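Local coordinates for sister chromatid cohesion protein (Chaetomium thermophilum, PDB 5T8V), which probably binds chromatin and loads the cohesin ring onto it, the crystallised part being the C-terminal, HEAT-repeat portion of the cohesin loader Scc2, at residues N1152-F1166 with A1181-V1195. Residues are numbered along the deposited sequence; the frame is centred on the assembly and turned at random.
Sequences NRQGLVHPKETGVTF and AFLEHKALHTKHETV
Glu1184 has CG anti to the carbonyl carbon (chi1 -61°), which lays CG along the Phe1166 ring; the bend at chi2 (-54°) then turns the carboxylate to Asn1152 and Arg1153. Asn1152 has CG anti to the backbone N (chi1 -173°), which puts ND2 beside that carboxylate and OD1 beside Leu1188. Glu1184 CB sits over the centre of one face of the Phe1166 ring, 3.6 Å from the centroid, in a CH-pi contact. CG of the same glutamate lies against CE1 and CZ. Ala1181 CA and CB both meet the ring at CD1; CB is at the ring edge, 3.7 Å from CD1. Asn1152 ND2 donates to Glu1184 OE1 at 3.3 Å, and the amide and carboxylate planes stand nearly perpendicular. OE1 is met on its anti side, with ND2 somewhat out of the carboxylate plane. Arg1153 NH1 makes a long salt bridge to Glu1184 OE2, 3.6 Å apart, while its NH2 pairs with Glu1083. With an alanine here in place of Glu1184, Asn1152 ND2 would probably lose this acceptor, Arg1153 one of its carboxylate partners, and the Phe1166 ring the CG packed on it.

The contact lies in the all-helical HEAT-repeat array of Scc2. Helix 1175-1191 packs here against the end of helix 1139-1154, the linker after it and the start of helix 1163-1169. Val1145 and Leu1148 of helix 1139-1154 also touch Phe1166.

Further along, Leu1188 CD1 reaches Asn1152 OD1 at 3.7 Å. The same methyl packs on Gly1163 CA and, at 4.1 Å, on Pro1159 CB. Pro1159 CB and CG each lie 3.6 Å from His1192 ND1. Past the end of helix 1175-1191, in the short helix 1193-1196, Val1195 CG2 lies against the aliphatic chain of Lys1160, which runs extended past it.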
loop_
_atom_site.group_PDB
_atom_site.type_symbol
_atom_site.label_atom_id
_atom_site.label_comp_id
_atom_site.label_asym_id
_atom_site.label_seq_id
_atom_site.Cartn_x
_atom_site.Cartn_y
_atom_site.Cartn_z
ATOM N N ASN A 1152 2.726 32.146 -34.615
ATOM C CA ASN A 1152 3.529 31.013 -35.059
ATOM C C ASN A 1152 2.657 29.822 -35.440
ATOM O O ASN A 1152 2.931 29.145 -36.438
ATOM C CB ASN A 1152 4.524 30.625 -33.963
ATOM C CG ASN A 1152 5.502 29.560 -34.413
ATOM O OD1 ASN A 1152 6.431 29.837 -35.172
ATOM N ND2 ASN A 1152 5.305 28.335 -33.938
ATOM N N ARG A 1153 1.605 29.553 -34.662
ATOM C CA ARG A 1153 0.703 28.454 -34.991
ATOM C C ARG A 1153 0.038 28.662 -36.343
ATOM O O ARG A 1153 -0.245 27.687 -37.049
ATOM C CB ARG A 1153 -0.363 28.296 -33.904
ATOM C CG ARG A 1153 0.162 27.757 -32.581
ATOM C CD ARG A 1153 -0.969 27.330 -31.657
ATOM N NE ARG A 1153 -2.032 28.331 -31.564
ATOM C CZ ARG A 1153 -2.025 29.371 -30.734
ATOM N NH1 ARG A 1153 -1.003 29.573 -29.913
ATOM N NH2 ARG A 1153 -3.046 30.219 -30.727
ATOM N N GLN A 1154 -0.221 29.914 -36.720
ATOM C CA GLN A 1154 -0.852 30.176 -38.009
ATOM C C GLN A 1154 0.147 30.117 -39.158
ATOM O O GLN A 1154 -0.232 29.768 -40.281
ATOM C CB GLN A 1154 -1.535 31.540 -37.988
ATOM C CG GLN A 1154 -2.654 31.662 -36.979
ATOM C CD GLN A 1154 -3.310 33.026 -37.007
ATOM O OE1 GLN A 1154 -3.586 33.574 -38.075
ATOM N NE2 GLN A 1154 -3.554 33.588 -35.830
ATOM N N GLY A 1155 1.407 30.457 -38.904
ATOM C CA GLY A 1155 2.419 30.420 -39.938
ATOM C C GLY A 1155 2.615 31.717 -40.685
ATOM O O GLY A 1155 3.034 31.692 -41.848
ATOM N N LEU A 1156 2.324 32.859 -40.055
ATOM C CA LEU A 1156 2.540 34.146 -40.707
ATOM C C LEU A 1156 4.012 34.528 -40.760
ATOM O O LEU A 1156 4.407 35.308 -41.632
ATOM C CB LEU A 1156 1.760 35.245 -39.988
ATOM C CG LEU A 1156 0.242 35.216 -40.164
ATOM C CD1 LEU A 1156 -0.431 34.789 -38.882
ATOM C CD2 LEU A 1156 -0.272 36.563 -40.614
ATOM N N VAL A 1157 4.826 34.003 -39.848
ATOM C CA VAL A 1157 6.246 34.317 -39.784
ATOM C C VAL A 1157 7.038 33.036 -40.009
ATOM O O VAL A 1157 6.576 31.934 -39.694
ATOM C CB VAL A 1157 6.615 34.972 -38.434
ATOM C CG1 VAL A 1157 6.410 33.992 -37.280
ATOM C CG2 VAL A 1157 8.036 35.502 -38.462
ATOM N N HIS A 1158 8.236 33.186 -40.567
ATOM C CA HIS A 1158 9.082 32.033 -40.817
ATOM C C HIS A 1158 9.629 31.478 -39.501
ATOM O O HIS A 1158 9.846 32.225 -38.543
ATOM C CB HIS A 1158 10.235 32.405 -41.744
ATOM C CG HIS A 1158 9.837 32.527 -43.181
ATOM N ND1 HIS A 1158 9.183 31.521 -43.859
ATOM C CD2 HIS A 1158 10.006 33.533 -44.072
ATOM C CE1 HIS A 1158 8.961 31.903 -45.104
ATOM N NE2 HIS A 1158 9.452 33.120 -45.260
ATOM N N PRO A 1159 9.870 30.166 -39.432
ATOM C CA PRO A 1159 10.337 29.574 -38.167
ATOM C C PRO A 1159 11.692 30.085 -37.708
ATOM O O PRO A 1159 12.013 29.952 -36.521
ATOM C CB PRO A 1159 10.380 28.072 -38.478
ATOM C CG PRO A 1159 10.493 27.988 -39.963
ATOM C CD PRO A 1159 9.729 29.159 -40.496
ATOM N N LYS A 1160 12.502 30.656 -38.602
ATOM C CA LYS A 1160 13.791 31.199 -38.184
ATOM C C LYS A 1160 13.612 32.394 -37.257
ATOM O O LYS A 1160 14.341 32.538 -36.269
ATOM C CB LYS A 1160 14.617 31.591 -39.408
ATOM C CG LYS A 1160 15.068 30.411 -40.248
ATOM C CD LYS A 1160 15.916 30.848 -41.431
ATOM C CE LYS A 1160 16.401 29.649 -42.234
ATOM N NZ LYS A 1160 17.252 30.050 -43.391
ATOM N N GLU A 1161 12.641 33.259 -37.555
ATOM C CA GLU A 1161 12.399 34.462 -36.770
ATOM C C GLU A 1161 11.745 34.176 -35.425
ATOM O O GLU A 1161 11.477 35.127 -34.681
ATOM C CB GLU A 1161 11.513 35.425 -37.562
ATOM C CG GLU A 1161 12.109 35.899 -38.881
ATOM C CD GLU A 1161 11.097 36.626 -39.750
ATOM O OE1 GLU A 1161 10.220 35.956 -40.335
ATOM O OE2 GLU A 1161 11.172 37.870 -39.840
ATOM N N THR A 1162 11.491 32.913 -35.087
ATOM C CA THR A 1162 10.640 32.594 -33.948
ATOM C C THR A 1162 11.254 31.529 -33.045
ATOM O O THR A 1162 11.087 31.576 -31.824
ATOM C CB THR A 1162 9.267 32.135 -34.455
ATOM O OG1 THR A 1162 8.637 33.208 -35.164
ATOM C CG2 THR A 1162 8.374 31.710 -33.317
ATOM N N GLY A 1163 11.963 30.568 -33.633
ATOM C CA GLY A 1163 12.475 29.431 -32.890
ATOM C C GLY A 1163 13.217 29.776 -31.613
ATOM O O GLY A 1163 12.808 29.371 -30.521
ATOM N N VAL A 1164 14.314 30.527 -31.740
ATOM C CA VAL A 1164 15.165 30.815 -30.587
ATOM C C VAL A 1164 14.366 31.486 -29.480
ATOM O O VAL A 1164 14.613 31.255 -28.291
ATOM C CB VAL A 1164 16.368 31.675 -31.018
ATOM C CG1 VAL A 1164 17.149 32.171 -29.802
ATOM C CG2 VAL A 1164 17.280 30.879 -31.941
ATOM N N THR A 1165 13.395 32.324 -29.845
ATOM C CA THR A 1165 12.618 33.029 -28.832
ATOM C C THR A 1165 11.824 32.052 -27.974
ATOM O O THR A 1165 11.836 32.142 -26.743
ATOM C CB THR A 1165 11.688 34.051 -29.493
ATOM O OG1 THR A 1165 12.473 35.063 -30.137
ATOM C CG2 THR A 1165 10.775 34.713 -28.456
ATOM N N PHE A 1166 11.121 31.108 -28.606
ATOM C CA PHE A 1166 10.323 30.155 -27.839
ATOM C C PHE A 1166 11.209 29.163 -27.095
ATOM O O PHE A 1166 10.908 28.790 -25.954
ATOM C CB PHE A 1166 9.348 29.419 -28.756
ATOM C CG PHE A 1166 8.102 30.200 -29.065
ATOM C CD1 PHE A 1166 7.198 30.512 -28.064
ATOM C CD2 PHE A 1166 7.833 30.614 -30.352
ATOM C CE1 PHE A 1166 6.048 31.230 -28.346
ATOM C CE2 PHE A 1166 6.684 31.332 -30.642
ATOM C CZ PHE A 1166 5.792 31.640 -29.638
ATOM N N ALA A 1181 5.397 28.302 -24.492
ATOM C CA ALA A 1181 6.623 28.373 -25.282
ATOM C C ALA A 1181 7.183 26.983 -25.550
ATOM O O ALA A 1181 7.739 26.726 -26.625
ATOM C CB ALA A 1181 7.659 29.241 -24.568
ATOM N N PHE A 1182 7.049 26.072 -24.586
ATOM C CA PHE A 1182 7.519 24.705 -24.790
ATOM C C PHE A 1182 6.680 23.990 -25.841
ATOM O O PHE A 1182 7.204 23.184 -26.619
ATOM C CB PHE A 1182 7.493 23.939 -23.467
ATOM C CG PHE A 1182 7.774 22.471 -23.611
ATOM C CD1 PHE A 1182 9.061 22.018 -23.856
ATOM C CD2 PHE A 1182 6.754 21.542 -23.497
ATOM C CE1 PHE A 1182 9.321 20.667 -23.988
ATOM C CE2 PHE A 1182 7.009 20.190 -23.628
ATOM C CZ PHE A 1182 8.294 19.753 -23.875
ATOM N N LEU A 1183 5.374 24.264 -25.877
ATOM C CA LEU A 1183 4.532 23.697 -26.925
ATOM C C LEU A 1183 4.944 24.214 -28.296
ATOM O O LEU A 1183 4.990 23.450 -29.269
ATOM C CB LEU A 1183 3.063 24.021 -26.654
ATOM C CG LEU A 1183 2.389 23.261 -25.512
ATOM C CD1 LEU A 1183 1.033 23.878 -25.200
ATOM C CD2 LEU A 1183 2.237 21.788 -25.862
ATOM N N GLU A 1184 5.251 25.509 -28.395
ATOM C CA GLU A 1184 5.628 26.070 -29.687
ATOM C C GLU A 1184 6.999 25.576 -30.129
ATOM O O GLU A 1184 7.228 25.353 -31.323
ATOM C CB GLU A 1184 5.600 27.596 -29.624
ATOM C CG GLU A 1184 4.231 28.163 -29.294
ATOM C CD GLU A 1184 3.151 27.655 -30.230
ATOM O OE1 GLU A 1184 3.467 27.365 -31.406
ATOM O OE2 GLU A 1184 1.990 27.536 -29.786
ATOM N N HIS A 1185 7.927 25.401 -29.187
ATOM C CA HIS A 1185 9.230 24.849 -29.537
ATOM C C HIS A 1185 9.110 23.387 -29.950
ATOM O O HIS A 1185 9.770 22.947 -30.899
ATOM C CB HIS A 1185 10.193 25.008 -28.360
ATOM C CG HIS A 1185 11.448 24.202 -28.487
ATOM N ND1 HIS A 1185 12.027 23.907 -29.704
ATOM C CD2 HIS A 1185 12.241 23.636 -27.547
ATOM C CE1 HIS A 1185 13.117 23.188 -29.507
ATOM N NE2 HIS A 1185 13.270 23.009 -28.208
ATOM N N LYS A 1186 8.265 22.622 -29.256
ATOM C CA LYS A 1186 8.095 21.210 -29.584
ATOM C C LYS A 1186 7.455 21.037 -30.957
ATOM O O LYS A 1186 7.942 20.258 -31.785
ATOM C CB LYS A 1186 7.260 20.522 -28.504
ATOM C CG LYS A 1186 6.800 19.117 -28.869
ATOM C CD LYS A 1186 6.232 18.372 -27.669
ATOM C CE LYS A 1186 5.115 19.156 -26.991
ATOM N NZ LYS A 1186 4.349 18.323 -26.022
ATOM N N ALA A 1187 6.360 21.754 -31.217
ATOM C CA ALA A 1187 5.714 21.660 -32.523
ATOM C C ALA A 1187 6.624 22.190 -33.623
ATOM O O ALA A 1187 6.738 21.586 -34.697
ATOM C CB ALA A 1187 4.391 22.424 -32.509
ATOM N N LEU A 1188 7.287 23.319 -33.371
ATOM C CA LEU A 1188 8.167 23.906 -34.375
ATOM C C LEU A 1188 9.301 22.955 -34.733
ATOM O O LEU A 1188 9.649 22.808 -35.910
ATOM C CB LEU A 1188 8.708 25.241 -33.867
ATOM C CG LEU A 1188 9.469 26.106 -34.870
ATOM C CD1 LEU A 1188 9.286 27.578 -34.526
ATOM C CD2 LEU A 1188 10.946 25.745 -34.895
ATOM N N HIS A 1189 9.895 22.303 -33.731
ATOM C CA HIS A 1189 10.909 21.293 -34.017
ATOM C C HIS A 1189 10.305 20.109 -34.759
ATOM O O HIS A 1189 10.942 19.540 -35.654
ATOM C CB HIS A 1189 11.571 20.829 -32.720
ATOM C CG HIS A 1189 12.377 19.574 -32.869
ATOM N ND1 HIS A 1189 11.829 18.317 -32.725
ATOM C CD2 HIS A 1189 13.687 19.383 -33.153
ATOM C CE1 HIS A 1189 12.767 17.406 -32.912
ATOM N NE2 HIS A 1189 13.904 18.027 -33.173
ATOM N N THR A 1190 9.078 19.724 -34.403
ATOM C CA THR A 1190 8.412 18.623 -35.093
ATOM C C THR A 1190 8.315 18.898 -36.589
ATOM O O THR A 1190 8.638 18.036 -37.413
ATOM C CB THR A 1190 7.020 18.393 -34.497
ATOM O OG1 THR A 1190 7.146 17.963 -33.135
ATOM C CG2 THR A 1190 6.245 17.337 -35.288
ATOM N N LYS A 1191 7.877 20.102 -36.957
ATOM C CA LYS A 1191 7.682 20.427 -38.365
ATOM C C LYS A 1191 8.946 20.941 -39.043
ATOM O O LYS A 1191 9.092 20.774 -40.259
ATOM C CB LYS A 1191 6.574 21.472 -38.518
ATOM C CG LYS A 1191 5.338 21.197 -37.680
ATOM C CD LYS A 1191 4.116 21.888 -38.261
ATOM C CE LYS A 1191 3.219 22.465 -37.182
ATOM N NZ LYS A 1191 3.721 23.786 -36.709
ATOM N N HIS A 1192 9.865 21.555 -38.294
ATOM C CA HIS A 1192 11.033 22.211 -38.875
ATOM C C HIS A 1192 12.291 21.898 -38.057
ATOM O O HIS A 1192 12.916 22.766 -37.458
ATOM C CB HIS A 1192 10.803 23.719 -38.967
ATOM C CG HIS A 1192 9.568 24.098 -39.727
ATOM N ND1 HIS A 1192 8.654 25.013 -39.251
ATOM C CD2 HIS A 1192 9.101 23.690 -40.930
ATOM C CE1 HIS A 1192 7.674 25.150 -40.127
ATOM N NE2 HIS A 1192 7.921 24.358 -41.155
ATOM N N GLU A 1193 12.678 20.620 -38.037
ATOM C CA GLU A 1193 13.932 20.235 -37.397
ATOM C C GLU A 1193 15.129 20.728 -38.202
ATOM O O GLU A 1193 16.131 21.184 -37.632
ATOM C CB GLU A 1193 13.978 18.714 -37.237
ATOM C CG GLU A 1193 15.270 18.166 -36.643
ATOM C CD GLU A 1193 15.393 16.664 -36.817
ATOM O OE1 GLU A 1193 15.315 15.937 -35.805
ATOM O OE2 GLU A 1193 15.559 16.210 -37.970
ATOM N N THR A 1194 15.030 20.648 -39.532
ATOM C CA THR A 1194 16.128 21.028 -40.415
ATOM C C THR A 1194 16.695 22.398 -40.065
ATOM O O THR A 1194 17.901 22.627 -40.217
ATOM C CB THR A 1194 15.640 21.022 -41.868
ATOM O OG1 THR A 1194 15.056 19.748 -42.172
ATOM C CG2 THR A 1194 16.786 21.291 -42.835
ATOM N N VAL A 1195 15.852 23.316 -39.600
ATOM C CA VAL A 1195 16.297 24.684 -39.356
ATOM C C VAL A 1195 16.783 24.881 -37.924
ATOM O O VAL A 1195 17.714 25.658 -37.691
ATOM C CB VAL A 1195 15.169 25.675 -39.694
ATOM C CG1 VAL A 1195 13.990 25.509 -38.741
ATOM C CG2 VAL A 1195 15.689 27.101 -39.670
#